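Local coordinates for putative uncharacterized protein (Cricetid herpesvirus 2, PDB 4ZKQ) that binds chemokines, probably serving its rodent gammaherpesvirus as a decoy receptor, at residues A[73-78]-A[146-151]; A[86-91]-A[138-143]; A[164-169]-A[176-181]. One frame throughout, in Å; residues are numbered along the deposited sequence.

In the fold
Contacts 2 and 3 lie in one mixed sheet, where strands 85-94 and 161-169 are neighbours. Contact 1 belongs to the smaller antiparallel sheet packed against it, and L73 and L75 reach across to I166 and A88. Along the chain, contact 2 is nested within the loop closed by contact 1, while contact 3 is a hairpin that follows both. The touching residues of contacts 1 and 3 are all buried. Contact 2 has one buried face and one more exposed face carrying R87 and K139. Contact 1 has three backbone bonds and leucine packing; the others have six each, with a charged rim and one bridging water in contact 2, and a disulfide cysteine beside a histidine in contact 3.

Contact 1 (A[73-78]-A[146-151]); sequences LPLSTD and SLAVLR
L75 leans over the start of strand 147-152, just where its own strand, 68-74, has ended. Its CB sits 3.6 Å from S146 O. CG, turned away from its own carbonyl carbon to lie beside the backbone N (chi1 -67°), stays over that oxygen at 3.5 Å. The branches then part: CD1 rests 3.7 Å from S146 CB, and CD2 goes the other way to meet A148 CB at 3.8 Å. One hydrogen bond, from L75 N (2.9 Å), holds S146 O, with the donor tilted 30° from the carbonyl plane; the side chain packs over it. L73 and A148 form an antiparallel hydrogen-bonded pair, with L73 N 2.8 Å from A148 O and the return bond from A148 N. On their face L73 CD1 touches L150 CD1 at 3.7 Å. P74 and L147 make the antiparallel non-hydrogen-bonded pair, a position where the ladder needs no N-H from the proline; on that opposite face L147 packs on strand 233-244. Polarity between the segments is thus confined to the main chain; the side chains meet as hydrocarbon, and L75 carries the apolar face on toward A88 of the larger sheet.

Contact 2 (A[86-91]-A[138-143]); sequences GRAVLV and AKFLGT
The first torsions set how R87 and L141 meet across their non-hydrogen-bonded pair. R87 sends CG beside its backbone N (chi1 -58°) and then runs extended as far as NE, whereas L141 holds CG anti to its backbone N (chi1 170°). L141 CD1 thereby arrives over one face of the R87 guanidinium, 4.0 Å from NH1 and offset toward the rim. The same methyl lies 3.4 Å from G86 O.

A water in the plane of the guanidinium, at its edge, accepts from R87 NH1 (2.8 Å) and donates to F140 O (2.9 Å). That oxygen also takes the backbone N-H of A88, whose donor stands above the carbonyl plane, so two donors hold it. K139 follows its own extended course, and its CE passes R87 CD at 4.1 Å. NH1 of R87 and NZ of K139 are 4.6 Å apart, which would, if anything, slightly disfavour the protonated form of K139.

On the other face F140 turns its ring along the strand to place CE2 4.0 Å from L90 CB, an oblique approach, with A88 beside its CB. Backbone bonds pair G86 with G142, A88 with F140 and L90 with A138; V89 and K139 form the other non-hydrogen-bonded pair.

Strand 85-94 is an inner strand: beyond it R87, V89 and V91 are joined by backbone hydrogen bonds to K169, H167 and L165 of strand 161-169, while 132-143 has 117-125 on its far side. The apolar face, with A88, L90 and F140, looks onto the smaller sheet and its loops: V109 and A148 from strands, L75 and P112 from the loops that follow strands 68-74 and 108-111.

Contact 3 (A[164-169]-A[176-181]); sequences ALIHFK and VCSLWK
The sulfur of C177 and the ring of H167 meet obliquely on one face of this hairpin. SG is 4.1 Å from the centroid of the H167 ring, 51° off the ring normal, and comes nearest to CD2 at 3.3 Å. The torsions explain the approach: H167 carries CG anti to its backbone N (chi1 -179°), and C177 keeps SG beside its own N, so each reaches across their non-hydrogen-bonded pair.

On the same face L165 lays CD1 along the opposite strand, 3.5 Å from S178 O and 4.1 Å from C177 CB. L179 leans the other way and sets its CD1 4.1 Å from L165 CB. Helix 44-51 covers L165 with V44, I47 and I48.

The other face is ruled by W180. The edge of its indole is turned to A164 O, which lies near the ring plane 3.3 Å from CD1, and the same oxygen accepts the W180 backbone N-H. I166 and W180 cross obliquely, with I166 CD1 4.2 Å from NE1. NE1 can also donate to S178 OG through a bent bond, doubtful because S178 is modelled in two conformers. F168 brings only CB to V176 O (3.4 Å); its ring leads off toward G86 and A88. Both I166 and W180 lean on L73 of the smaller sheet.

Six backbone hydrogen bonds make the ladder, and the faces differ in what they fasten. C177 is disulfide-bonded to C52, and H167 NE2 donates to T51 O, so the two cross-strand partners tie down consecutive residues, T51 at the end of helix 44-51 and C52 just after it. One covalent link and one hydrogen bond thus fix that segment against the sheet, while the W180 face packs mainly through I166 and the indole, with S178 OG the polar atom near NE1.

Contact 1 (A[73-78]-A[146-151])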
ATOM      1  N   LEU A  73       9.674   2.727  -6.017  1.00 15.04           N
ATOM      2  CA  LEU A  73       8.715   1.761  -5.487  1.00 15.14           C
ATOM      3  C   LEU A  73       7.617   2.449  -4.675  1.00 14.92           C
ATOM      4  O   LEU A  73       7.894   3.342  -3.878  1.00 14.93           O
ATOM      5  CB  LEU A  73       9.445   0.735  -4.622  1.00 11.89           C
ATOM      6  CG  LEU A  73      10.571  -0.023  -5.311  1.00 15.50           C
ATOM      7  CD1 LEU A  73      11.324  -0.860  -4.311  1.00 15.36           C
ATOM      8  CD2 LEU A  73      10.034  -0.897  -6.431  1.00 22.03           C
ATOM      9  N   PRO A  74       6.356   2.043  -4.880  1.00 16.01           N
ATOM     10  CA  PRO A  74       5.294   2.597  -4.044  1.00 13.54           C
ATOM     11  C   PRO A  74       5.332   1.981  -2.653  1.00 18.03           C
ATOM     12  O   PRO A  74       5.587   0.781  -2.549  1.00 15.43           O
ATOM     13  CB  PRO A  74       4.026   2.191  -4.787  1.00 17.31           C
ATOM     14  CG  PRO A  74       4.392   0.888  -5.418  1.00 17.28           C
ATOM     15  CD  PRO A  74       5.840   1.029  -5.817  1.00 18.22           C
ATOM     16  N   LEU A  75       5.079   2.762  -1.607  1.00 12.66           N
ATOM     17  CA  LEU A  75       5.051   2.187  -0.268  1.00 13.35           C
ATOM     18  C   LEU A  75       3.826   1.285  -0.128  1.00 20.54           C
ATOM     19  O   LEU A  75       3.855   0.318   0.626  1.00 19.96           O
ATOM     20  CB  LEU A  75       5.083   3.276   0.808  1.00 16.99           C
ATOM     21  CG  LEU A  75       6.388   4.084   0.891  1.00 18.07           C
ATOM     22  CD1 LEU A  75       6.445   4.870   2.190  1.00 24.58           C
ATOM     23  CD2 LEU A  75       7.645   3.231   0.768  1.00 14.59           C
ATOM     24  N   SER A  76       2.769   1.582  -0.887  1.00 15.61           N
ATOM     25  CA  SER A  76       1.646   0.656  -1.039  1.00 23.74           C
ATOM     26  C   SER A  76       1.175   0.643  -2.500  1.00 22.40           C
ATOM     27  O   SER A  76       0.896   1.703  -3.052  1.00 17.81           O
ATOM     28  CB  SER A  76       0.495   1.063  -0.110  1.00 28.89           C
ATOM     29  OG  SER A  76      -0.626   0.211  -0.277  1.00 50.83           O
ATOM     30  N   THR A  77       1.081  -0.525  -3.141  1.00 19.33           N
ATOM     31  CA  THR A  77       0.611  -0.541  -4.528  1.00 21.93           C
ATOM     32  C   THR A  77      -0.889  -0.280  -4.631  1.00 17.97           C
ATOM     33  O   THR A  77      -1.363   0.253  -5.631  1.00 23.35           O
ATOM     34  CB  THR A  77       0.928  -1.874  -5.259  1.00 29.34           C
ATOM     35  OG1 THR A  77       0.497  -2.992  -4.469  1.00 39.53           O
ATOM     36  CG2 THR A  77       2.423  -1.947  -5.582  1.00 41.60           C
ATOM     37  N   ASP A  78      -1.636  -0.623  -3.591  1.00 15.79           N
ATOM     38  CA  ASP A  78      -3.085  -0.521  -3.687  1.00 21.56           C
ATOM     39  C   ASP A  78      -3.637   0.726  -3.009  1.00 23.70           C
ATOM     40  O   ASP A  78      -3.010   1.317  -2.125  1.00 21.11           O
ATOM     41  CB  ASP A  78      -3.735  -1.766  -3.097  1.00 18.75           C
ATOM     42  CG  ASP A  78      -3.181  -3.043  -3.699  1.00 14.16           C
ATOM     43  OD1 ASP A  78      -3.243  -3.197  -4.937  1.00 16.71           O
ATOM     44  OD2 ASP A  78      -2.676  -3.879  -2.933  1.00 17.77           O
ATOM     45  N   SER A 146       3.143   7.481  -0.879  1.00 18.33           N
ATOM     46  CA  SER A 146       4.564   7.804  -0.846  1.00 18.22           C
ATOM     47  C   SER A 146       5.398   6.765  -1.561  1.00 17.22           C
ATOM     48  O   SER A 146       4.913   5.687  -1.907  1.00 16.04           O
ATOM     49  CB  SER A 146       5.044   7.949   0.599  1.00 16.69           C
ATOM     50  OG  SER A 146       4.282   8.927   1.271  1.00 24.78           O
ATOM     51  N   LEU A 147       6.665   7.107  -1.775  1.00 15.30           N
ATOM     52  CA  LEU A 147       7.565   6.297  -2.573  1.00 16.31           C
ATOM     53  C   LEU A 147       8.876   6.044  -1.856  1.00 15.84           C
ATOM     54  O   LEU A 147       9.304   6.832  -1.016  1.00 16.40           O
ATOM     55  CB  LEU A 147       7.848   6.986  -3.905  1.00 18.18           C
ATOM     56  CG  LEU A 147       6.637   7.504  -4.671  1.00 20.59           C
ATOM     57  CD1 LEU A 147       7.119   8.329  -5.845  1.00 22.17           C
ATOM     58  CD2 LEU A 147       5.756   6.351  -5.128  1.00 18.95           C
ATOM     59  N   ALA A 148       9.495   4.923  -2.199  1.00 12.72           N
ATOM     60  CA  ALA A 148      10.863   4.643  -1.820  1.00 14.95           C
ATOM     61  C   ALA A 148      11.661   4.638  -3.104  1.00 18.42           C
ATOM     62  O   ALA A 148      11.222   4.073  -4.104  1.00 17.69           O
ATOM     63  CB  ALA A 148      10.982   3.326  -1.105  1.00 15.50           C
ATOM     64  N   VAL A 149      12.819   5.285  -3.076  1.00 16.39           N
ATOM     65  CA  VAL A 149      13.661   5.396  -4.254  1.00 16.59           C
ATOM     66  C   VAL A 149      15.014   4.811  -3.920  1.00 18.13           C
ATOM     67  O   VAL A 149      15.603   5.139  -2.895  1.00 16.74           O
ATOM     68  CB  VAL A 149      13.799   6.858  -4.720  1.00 18.81           C
ATOM     69  CG1 VAL A 149      14.613   6.937  -6.003  1.00 19.80           C
ATOM     70  CG2 VAL A 149      12.433   7.465  -4.939  1.00 16.05           C
ATOM     71  N   LEU A 150      15.486   3.914  -4.776  1.00 13.99           N
ATOM     72  CA  LEU A 150      16.795   3.308  -4.611  1.00 15.09           C
ATOM     73  C   LEU A 150      17.693   3.764  -5.741  1.00 21.48           C
ATOM     74  O   LEU A 150      17.253   3.855  -6.886  1.00 18.95           O
ATOM     75  CB  LEU A 150      16.705   1.783  -4.597  1.00 17.15           C
ATOM     76  CG  LEU A 150      15.901   1.164  -3.450  1.00 19.63           C
ATOM     77  CD1 LEU A 150      14.434   1.111  -3.819  1.00 21.18           C
ATOM     78  CD2 LEU A 150      16.432  -0.215  -3.148  1.00 26.56           C
ATOM     79  N   ARG A 151      18.948   4.054  -5.412  1.00 21.06           N
ATOM     80  CA  ARG A 151      19.915   4.499  -6.409  1.00 27.42           C
ATOM     81  C   ARG A 151      21.245   3.789  -6.222  1.00 19.00           C
ATOM     82  O   ARG A 151      21.724   3.611  -5.101  1.00 20.03           O
ATOM     83  CB  ARG A 151      20.091   6.017  -6.345  1.00 29.24           C
ATOM     84  CG  ARG A 151      18.975   6.751  -7.072  1.00 25.31           C
ATOM     85  CD  ARG A 151      19.032   8.253  -6.913  1.00 32.35           C
ATOM     86  NE  ARG A 151      20.223   8.845  -7.513  1.00 27.95           N
ATOM     87  CZ  ARG A 151      20.361   9.120  -8.806  1.00 30.54           C
ATOM     88  NH1 ARG A 151      19.386   8.844  -9.667  1.00 25.00           N
ATOM     89  NH2 ARG A 151      21.486   9.670  -9.238  1.00 33.11           N
TER

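Contact 2 (A[86-91]-A[138-143])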
ATOM      1  N   GLY A  86       1.320   6.054   7.579  1.00 19.86           N
ATOM      2  CA  GLY A  86       1.782   4.734   7.956  1.00 19.80           C
ATOM      3  C   GLY A  86       3.288   4.735   8.087  1.00 17.34           C
ATOM      4  O   GLY A  86       3.943   5.702   7.708  1.00 17.33           O
ATOM      5  N   ARG A  87       3.835   3.654   8.633  1.00 13.90           N
ATOM      6  CA  ARG A  87       5.277   3.486   8.734  1.00 14.03           C
ATOM      7  C   ARG A  87       5.718   2.359   7.820  1.00 16.29           C
ATOM      8  O   ARG A  87       5.158   1.265   7.860  1.00 15.72           O
ATOM      9  CB  ARG A  87       5.688   3.202  10.181  1.00 19.07           C
ATOM     10  CG  ARG A  87       5.258   4.313  11.135  1.00 36.88           C
ATOM     11  CD  ARG A  87       5.775   4.127  12.552  1.00 46.41           C
ATOM     12  NE  ARG A  87       5.294   5.197  13.425  1.00 47.29           N
ATOM     13  CZ  ARG A  87       5.861   6.395  13.529  1.00 61.02           C
ATOM     14  NH1 ARG A  87       6.945   6.690  12.820  1.00 54.48           N
ATOM     15  NH2 ARG A  87       5.342   7.306  14.345  1.00 60.80           N
ATOM     16  N   ALA A  88       6.706   2.643   6.981  1.00 13.58           N
ATOM     17  CA  ALA A  88       7.228   1.650   6.056  1.00 14.76           C
ATOM     18  C   ALA A  88       8.642   1.252   6.440  1.00 12.72           C
ATOM     19  O   ALA A  88       9.434   2.088   6.865  1.00 14.08           O
ATOM     20  CB  ALA A  88       7.204   2.183   4.634  1.00 15.35           C
ATOM     21  N   VAL A  89       8.943  -0.032   6.305  1.00  9.02           N
ATOM     22  CA  VAL A  89      10.315  -0.502   6.350  1.00 13.20           C
ATOM     23  C   VAL A  89      10.659  -1.176   5.028  1.00 15.38           C
ATOM     24  O   VAL A  89      10.011  -2.145   4.614  1.00 11.24           O
ATOM     25  CB  VAL A  89      10.567  -1.483   7.513  1.00 11.98           C
ATOM     26  CG1 VAL A  89      12.020  -1.931   7.525  1.00 11.11           C
ATOM     27  CG2 VAL A  89      10.210  -0.832   8.851  1.00 13.70           C
ATOM     28  N   LEU A  90      11.674  -0.622   4.376  1.00 13.01           N
ATOM     29  CA  LEU A  90      12.298  -1.204   3.194  1.00 12.90           C
ATOM     30  C   LEU A  90      13.410  -2.153   3.624  1.00 17.08           C
ATOM     31  O   LEU A  90      14.278  -1.776   4.403  1.00 12.86           O
ATOM     32  CB  LEU A  90      12.854  -0.089   2.296  1.00 13.23           C
ATOM     33  CG  LEU A  90      13.821  -0.479   1.173  1.00 17.10           C
ATOM     34  CD1 LEU A  90      13.088  -1.204   0.058  1.00 19.25           C
ATOM     35  CD2 LEU A  90      14.556   0.749   0.628  1.00 17.18           C
ATOM     36  N   VAL A  91      13.376  -3.386   3.132  1.00 12.35           N
ATOM     37  CA  VAL A  91      14.437  -4.354   3.398  1.00 12.61           C
ATOM     38  C   VAL A  91      14.871  -5.005   2.097  1.00 19.32           C
ATOM     39  O   VAL A  91      14.074  -5.673   1.439  1.00 16.45           O
ATOM     40  CB  VAL A  91      13.988  -5.446   4.375  1.00 12.41           C
ATOM     41  CG1 VAL A  91      15.144  -6.391   4.705  1.00 14.08           C
ATOM     42  CG2 VAL A  91      13.414  -4.827   5.622  1.00 14.31           C
ATOM     43  N   ALA A 138      15.763   0.629   5.644  1.00 12.66           N
ATOM     44  CA  ALA A 138      15.476   2.016   5.996  1.00 13.28           C
ATOM     45  C   ALA A 138      14.024   2.124   6.396  1.00 16.12           C
ATOM     46  O   ALA A 138      13.173   1.413   5.862  1.00 14.77           O
ATOM     47  CB  ALA A 138      15.775   2.949   4.844  1.00 12.87           C
ATOM     48  N   LYS A 139      13.749   3.026   7.330  1.00 12.84           N
ATOM     49  CA  LYS A 139      12.398   3.237   7.825  1.00 11.88           C
ATOM     50  C   LYS A 139      11.869   4.586   7.362  1.00 14.41           C
ATOM     51  O   LYS A 139      12.592   5.582   7.387  1.00 14.67           O
ATOM     52  CB  LYS A 139      12.387   3.143   9.352  1.00 14.82           C
ATOM     53  CG  LYS A 139      11.023   3.301   9.973  1.00 18.72           C
ATOM     54  CD  LYS A 139      11.081   2.944  11.451  1.00 25.11           C
ATOM     55  CE  LYS A 139       9.815   3.354  12.176  1.00 39.97           C
ATOM     56  NZ  LYS A 139       9.991   3.279  13.647  1.00 57.52           N
ATOM     57  N   PHE A 140      10.609   4.607   6.933  1.00 13.03           N
ATOM     58  CA  PHE A 140       9.981   5.817   6.404  1.00 13.97           C
ATOM     59  C   PHE A 140       8.664   6.071   7.108  1.00 13.37           C
ATOM     60  O   PHE A 140       8.059   5.157   7.658  1.00 15.47           O
ATOM     61  CB  PHE A 140       9.727   5.704   4.896  1.00 11.74           C
ATOM     62  CG  PHE A 140      10.939   5.323   4.104  1.00 15.36           C
ATOM     63  CD1 PHE A 140      12.038   6.161   4.065  1.00 17.00           C
ATOM     64  CD2 PHE A 140      10.979   4.135   3.388  1.00 16.89           C
ATOM     65  CE1 PHE A 140      13.163   5.821   3.342  1.00 19.63           C
ATOM     66  CE2 PHE A 140      12.106   3.791   2.657  1.00 16.73           C
ATOM     67  CZ  PHE A 140      13.197   4.638   2.632  1.00 16.36           C
ATOM     68  N   LEU A 141       8.214   7.317   7.055  1.00 13.79           N
ATOM     69  CA  LEU A 141       6.915   7.699   7.578  1.00 15.47           C
ATOM     70  C   LEU A 141       6.235   8.549   6.528  1.00 16.02           C
ATOM     71  O   LEU A 141       6.763   9.578   6.132  1.00 14.69           O
ATOM     72  CB  LEU A 141       7.061   8.468   8.885  1.00 19.11           C
ATOM     73  CG  LEU A 141       5.817   9.155   9.447  1.00 20.05           C
ATOM     74  CD1 LEU A 141       4.768   8.149   9.859  1.00 21.80           C
ATOM     75  CD2 LEU A 141       6.222  10.011  10.633  1.00 35.21           C
ATOM     76  N   GLY A 142       5.072   8.120   6.068  1.00 13.87           N
ATOM     77  CA  GLY A 142       4.390   8.853   5.021  1.00 21.99           C
ATOM     78  C   GLY A 142       3.022   8.285   4.748  1.00 22.16           C
ATOM     79  O   GLY A 142       2.582   7.355   5.421  1.00 22.56           O
ATOM     80  N   THR A 143       2.349   8.842   3.750  1.00 31.16           N
ATOM     81  CA  THR A 143       1.031   8.361   3.379  1.00 31.62           C
ATOM     82  C   THR A 143       1.170   7.166   2.464  1.00 25.58           C
ATOM     83  O   THR A 143       2.277   6.829   2.040  1.00 27.77           O
ATOM     84  CB  THR A 143       0.204   9.439   2.665  1.00 22.96           C
ATOM     85  OG1 THR A 143       0.765   9.680   1.367  1.00 27.66           O
ATOM     86  CG2 THR A 143       0.181  10.719   3.467  1.00 30.02           C
TER
HETATM   87  O   HOH W   1       8.170   5.621  10.509  1.00 28.89           O

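Contact 3 (A[164-169]-A[176-181])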
ATOM      1  N   ALA A 164      13.653  -6.504  -3.085  1.00 16.65           N
ATOM      2  CA  ALA A 164      13.340  -5.529  -2.059  1.00 16.20           C
ATOM      3  C   ALA A 164      11.942  -5.761  -1.501  1.00 18.15           C
ATOM      4  O   ALA A 164      10.952  -5.812  -2.236  1.00 14.42           O
ATOM      5  CB  ALA A 164      13.469  -4.124  -2.608  1.00 13.72           C
ATOM      6  N   LEU A 165      11.896  -5.912  -0.187  1.00 12.68           N
ATOM      7  CA  LEU A 165      10.657  -5.968   0.567  1.00 12.32           C
ATOM      8  C   LEU A 165      10.291  -4.589   1.070  1.00 14.29           C
ATOM      9  O   LEU A 165      11.142  -3.883   1.609  1.00 11.62           O
ATOM     10  CB  LEU A 165      10.804  -6.925   1.757  1.00 14.26           C
ATOM     11  CG  LEU A 165       9.685  -6.908   2.803  1.00 14.63           C
ATOM     12  CD1 LEU A 165       8.395  -7.480   2.232  1.00 12.49           C
ATOM     13  CD2 LEU A 165      10.113  -7.654   4.060  1.00 15.68           C
ATOM     14  N   ILE A 166       9.029  -4.211   0.897  1.00 12.58           N
ATOM     15  CA  ILE A 166       8.477  -3.076   1.613  1.00  9.14           C
ATOM     16  C   ILE A 166       7.356  -3.578   2.508  1.00 11.91           C
ATOM     17  O   ILE A 166       6.409  -4.215   2.054  1.00 10.36           O
ATOM     18  CB  ILE A 166       7.966  -1.984   0.668  1.00 14.50           C
ATOM     19  CG1 ILE A 166       9.148  -1.384  -0.105  1.00 13.38           C
ATOM     20  CG2 ILE A 166       7.234  -0.895   1.455  1.00 12.83           C
ATOM     21  CD1 ILE A 166       8.759  -0.466  -1.213  1.00 17.56           C
ATOM     22  N   HIS A 167       7.511  -3.308   3.795  1.00 10.39           N
ATOM     23  CA  HIS A 167       6.478  -3.564   4.773  1.00  8.43           C
ATOM     24  C   HIS A 167       5.862  -2.223   5.102  1.00 11.41           C
ATOM     25  O   HIS A 167       6.562  -1.338   5.584  1.00 15.28           O
ATOM     26  CB  HIS A 167       7.052  -4.224   6.032  1.00 13.79           C
ATOM     27  CG  HIS A 167       6.025  -4.524   7.067  1.00  9.67           C
ATOM     28  ND1 HIS A 167       5.465  -3.542   7.870  1.00 15.88           N
ATOM     29  CD2 HIS A 167       5.424  -5.680   7.426  1.00 13.11           C
ATOM     30  CE1 HIS A 167       4.578  -4.092   8.674  1.00 14.55           C
ATOM     31  NE2 HIS A 167       4.533  -5.391   8.427  1.00 14.03           N
ATOM     32  N   PHE A 168       4.580  -2.054   4.797  1.00 11.60           N
ATOM     33  CA  PHE A 168       3.852  -0.834   5.142  1.00 12.09           C
ATOM     34  C   PHE A 168       2.852  -1.120   6.255  1.00 12.31           C
ATOM     35  O   PHE A 168       1.873  -1.852   6.060  1.00 12.68           O
ATOM     36  CB  PHE A 168       3.136  -0.272   3.911  1.00 14.20           C
ATOM     37  CG  PHE A 168       2.520   1.089   4.124  1.00 12.06           C
ATOM     38  CD1 PHE A 168       3.298   2.234   4.081  1.00 17.45           C
ATOM     39  CD2 PHE A 168       1.164   1.223   4.342  1.00 16.47           C
ATOM     40  CE1 PHE A 168       2.729   3.489   4.272  1.00 22.92           C
ATOM     41  CE2 PHE A 168       0.592   2.471   4.532  1.00 20.93           C
ATOM     42  CZ  PHE A 168       1.375   3.602   4.499  1.00 19.12           C
ATOM     43  N   LYS A 169       3.117  -0.572   7.434  1.00 13.99           N
ATOM     44  CA  LYS A 169       2.197  -0.720   8.554  1.00 16.06           C
ATOM     45  C   LYS A 169       1.168   0.391   8.483  1.00 14.35           C
ATOM     46  O   LYS A 169       1.475   1.559   8.731  1.00 13.27           O
ATOM     47  CB  LYS A 169       2.922  -0.696   9.900  1.00 15.70           C
ATOM     48  CG  LYS A 169       1.995  -1.097  11.037  1.00 20.64           C
ATOM     49  CD  LYS A 169       2.712  -1.275  12.356  1.00 33.30           C
ATOM     50  CE  LYS A 169       1.846  -2.076  13.322  1.00 35.67           C
ATOM     51  NZ  LYS A 169       2.509  -2.284  14.638  1.00 52.04           N
ATOM     52  N   VAL A 176       0.822  -4.413   5.202  1.00 12.00           N
ATOM     53  CA  VAL A 176       0.622  -4.516   3.767  1.00 15.47           C
ATOM     54  C   VAL A 176       1.975  -4.502   3.077  1.00 14.20           C
ATOM     55  O   VAL A 176       2.663  -3.485   3.047  1.00 14.33           O
ATOM     56  CB  VAL A 176      -0.259  -3.380   3.251  1.00 22.66           C
ATOM     57  CG1 VAL A 176      -0.449  -3.491   1.758  1.00 29.48           C
ATOM     58  CG2 VAL A 176      -1.601  -3.436   3.948  1.00 23.68           C
ATOM     59  N   CYS A 177       2.347  -5.646   2.520  1.00 14.11           N
ATOM     60  CA  CYS A 177       3.708  -5.838   2.059  1.00 11.63           C
ATOM     61  C   CYS A 177       3.822  -5.986   0.556  1.00 11.52           C
ATOM     62  O   CYS A 177       2.862  -6.334  -0.131  1.00 10.91           O
ATOM     63  CB  CYS A 177       4.308  -7.053   2.748  1.00 10.89           C
ATOM     64  SG  CYS A 177       4.302  -6.843   4.539  1.00 13.72           S
ATOM     65  N   SER A 178       5.010  -5.707   0.041  0.57  8.92           N
ATOM     66  CA  SER A 178       5.274  -5.916  -1.368  0.57 13.67           C
ATOM     67  C   SER A 178       6.681  -6.452  -1.534  0.57 11.71           C
ATOM     68  O   SER A 178       7.606  -6.017  -0.852  0.57 13.14           O
ATOM     69  CB  SER A 178       5.082  -4.623  -2.157  0.57 16.15           C
ATOM     70  OG  SER A 178       5.926  -3.603  -1.677  0.57 10.80           O
ATOM     71  N   LEU A 179       6.825  -7.417  -2.433  1.00  9.49           N
ATOM     72  CA  LEU A 179       8.107  -8.056  -2.681  1.00 11.36           C
ATOM     73  C   LEU A 179       8.471  -7.894  -4.144  1.00 12.32           C
ATOM     74  O   LEU A 179       7.811  -8.448  -5.021  1.00 13.41           O
ATOM     75  CB  LEU A 179       8.070  -9.530  -2.277  1.00 15.77           C
ATOM     76  CG  LEU A 179       9.412 -10.271  -2.308  1.00 14.33           C
ATOM     77  CD1 LEU A 179      10.407  -9.598  -1.383  1.00 15.22           C
ATOM     78  CD2 LEU A 179       9.194 -11.720  -1.899  1.00 22.21           C
ATOM     79  N   TRP A 180       9.519  -7.108  -4.384  1.00 11.71           N
ATOM     80  CA  TRP A 180       9.968  -6.751  -5.724  1.00 13.96           C
ATOM     81  C   TRP A 180      11.250  -7.509  -6.008  1.00 17.83           C
ATOM     82  O   TRP A 180      12.276  -7.229  -5.404  1.00 16.75           O
ATOM     83  CB  TRP A 180      10.197  -5.240  -5.841  1.00 15.15           C
ATOM     84  CG  TRP A 180       9.033  -4.477  -5.356  1.00 13.15           C
ATOM     85  CD1 TRP A 180       8.828  -4.015  -4.090  1.00 13.50           C
ATOM     86  CD2 TRP A 180       7.878  -4.116  -6.110  1.00 13.95           C
ATOM     87  NE1 TRP A 180       7.614  -3.381  -4.009  1.00 14.04           N
ATOM     88  CE2 TRP A 180       7.009  -3.427  -5.242  1.00 13.44           C
ATOM     89  CE3 TRP A 180       7.490  -4.303  -7.444  1.00 13.40           C
ATOM     90  CZ2 TRP A 180       5.783  -2.928  -5.651  1.00 15.41           C
ATOM     91  CZ3 TRP A 180       6.273  -3.802  -7.853  1.00 15.80           C
ATOM     92  CH2 TRP A 180       5.431  -3.126  -6.959  1.00 15.55           C
ATOM     93  N   LYS A 181      11.171  -8.486  -6.910  0.63 17.43           N
ATOM     94  CA  LYS A 181      12.318  -9.329  -7.235  0.63 16.12           C
ATOM     95  C   LYS A 181      12.874  -9.011  -8.612  0.63 16.75           C
ATOM     96  O   LYS A 181      12.128  -8.758  -9.560  0.63 14.92           O
ATOM     97  CB  LYS A 181      11.943 -10.811  -7.181  0.63 20.94           C
ATOM     98  CG  LYS A 181      11.477 -11.293  -5.830  0.63 22.31           C
ATOM     99  CD  LYS A 181      11.391 -12.812  -5.807  0.63 22.34           C
ATOM    100  CE  LYS A 181      10.443 -13.297  -4.731  0.63 28.21           C
ATOM    101  NZ  LYS A 181       9.026 -13.363  -5.200  0.63 23.88           N
TER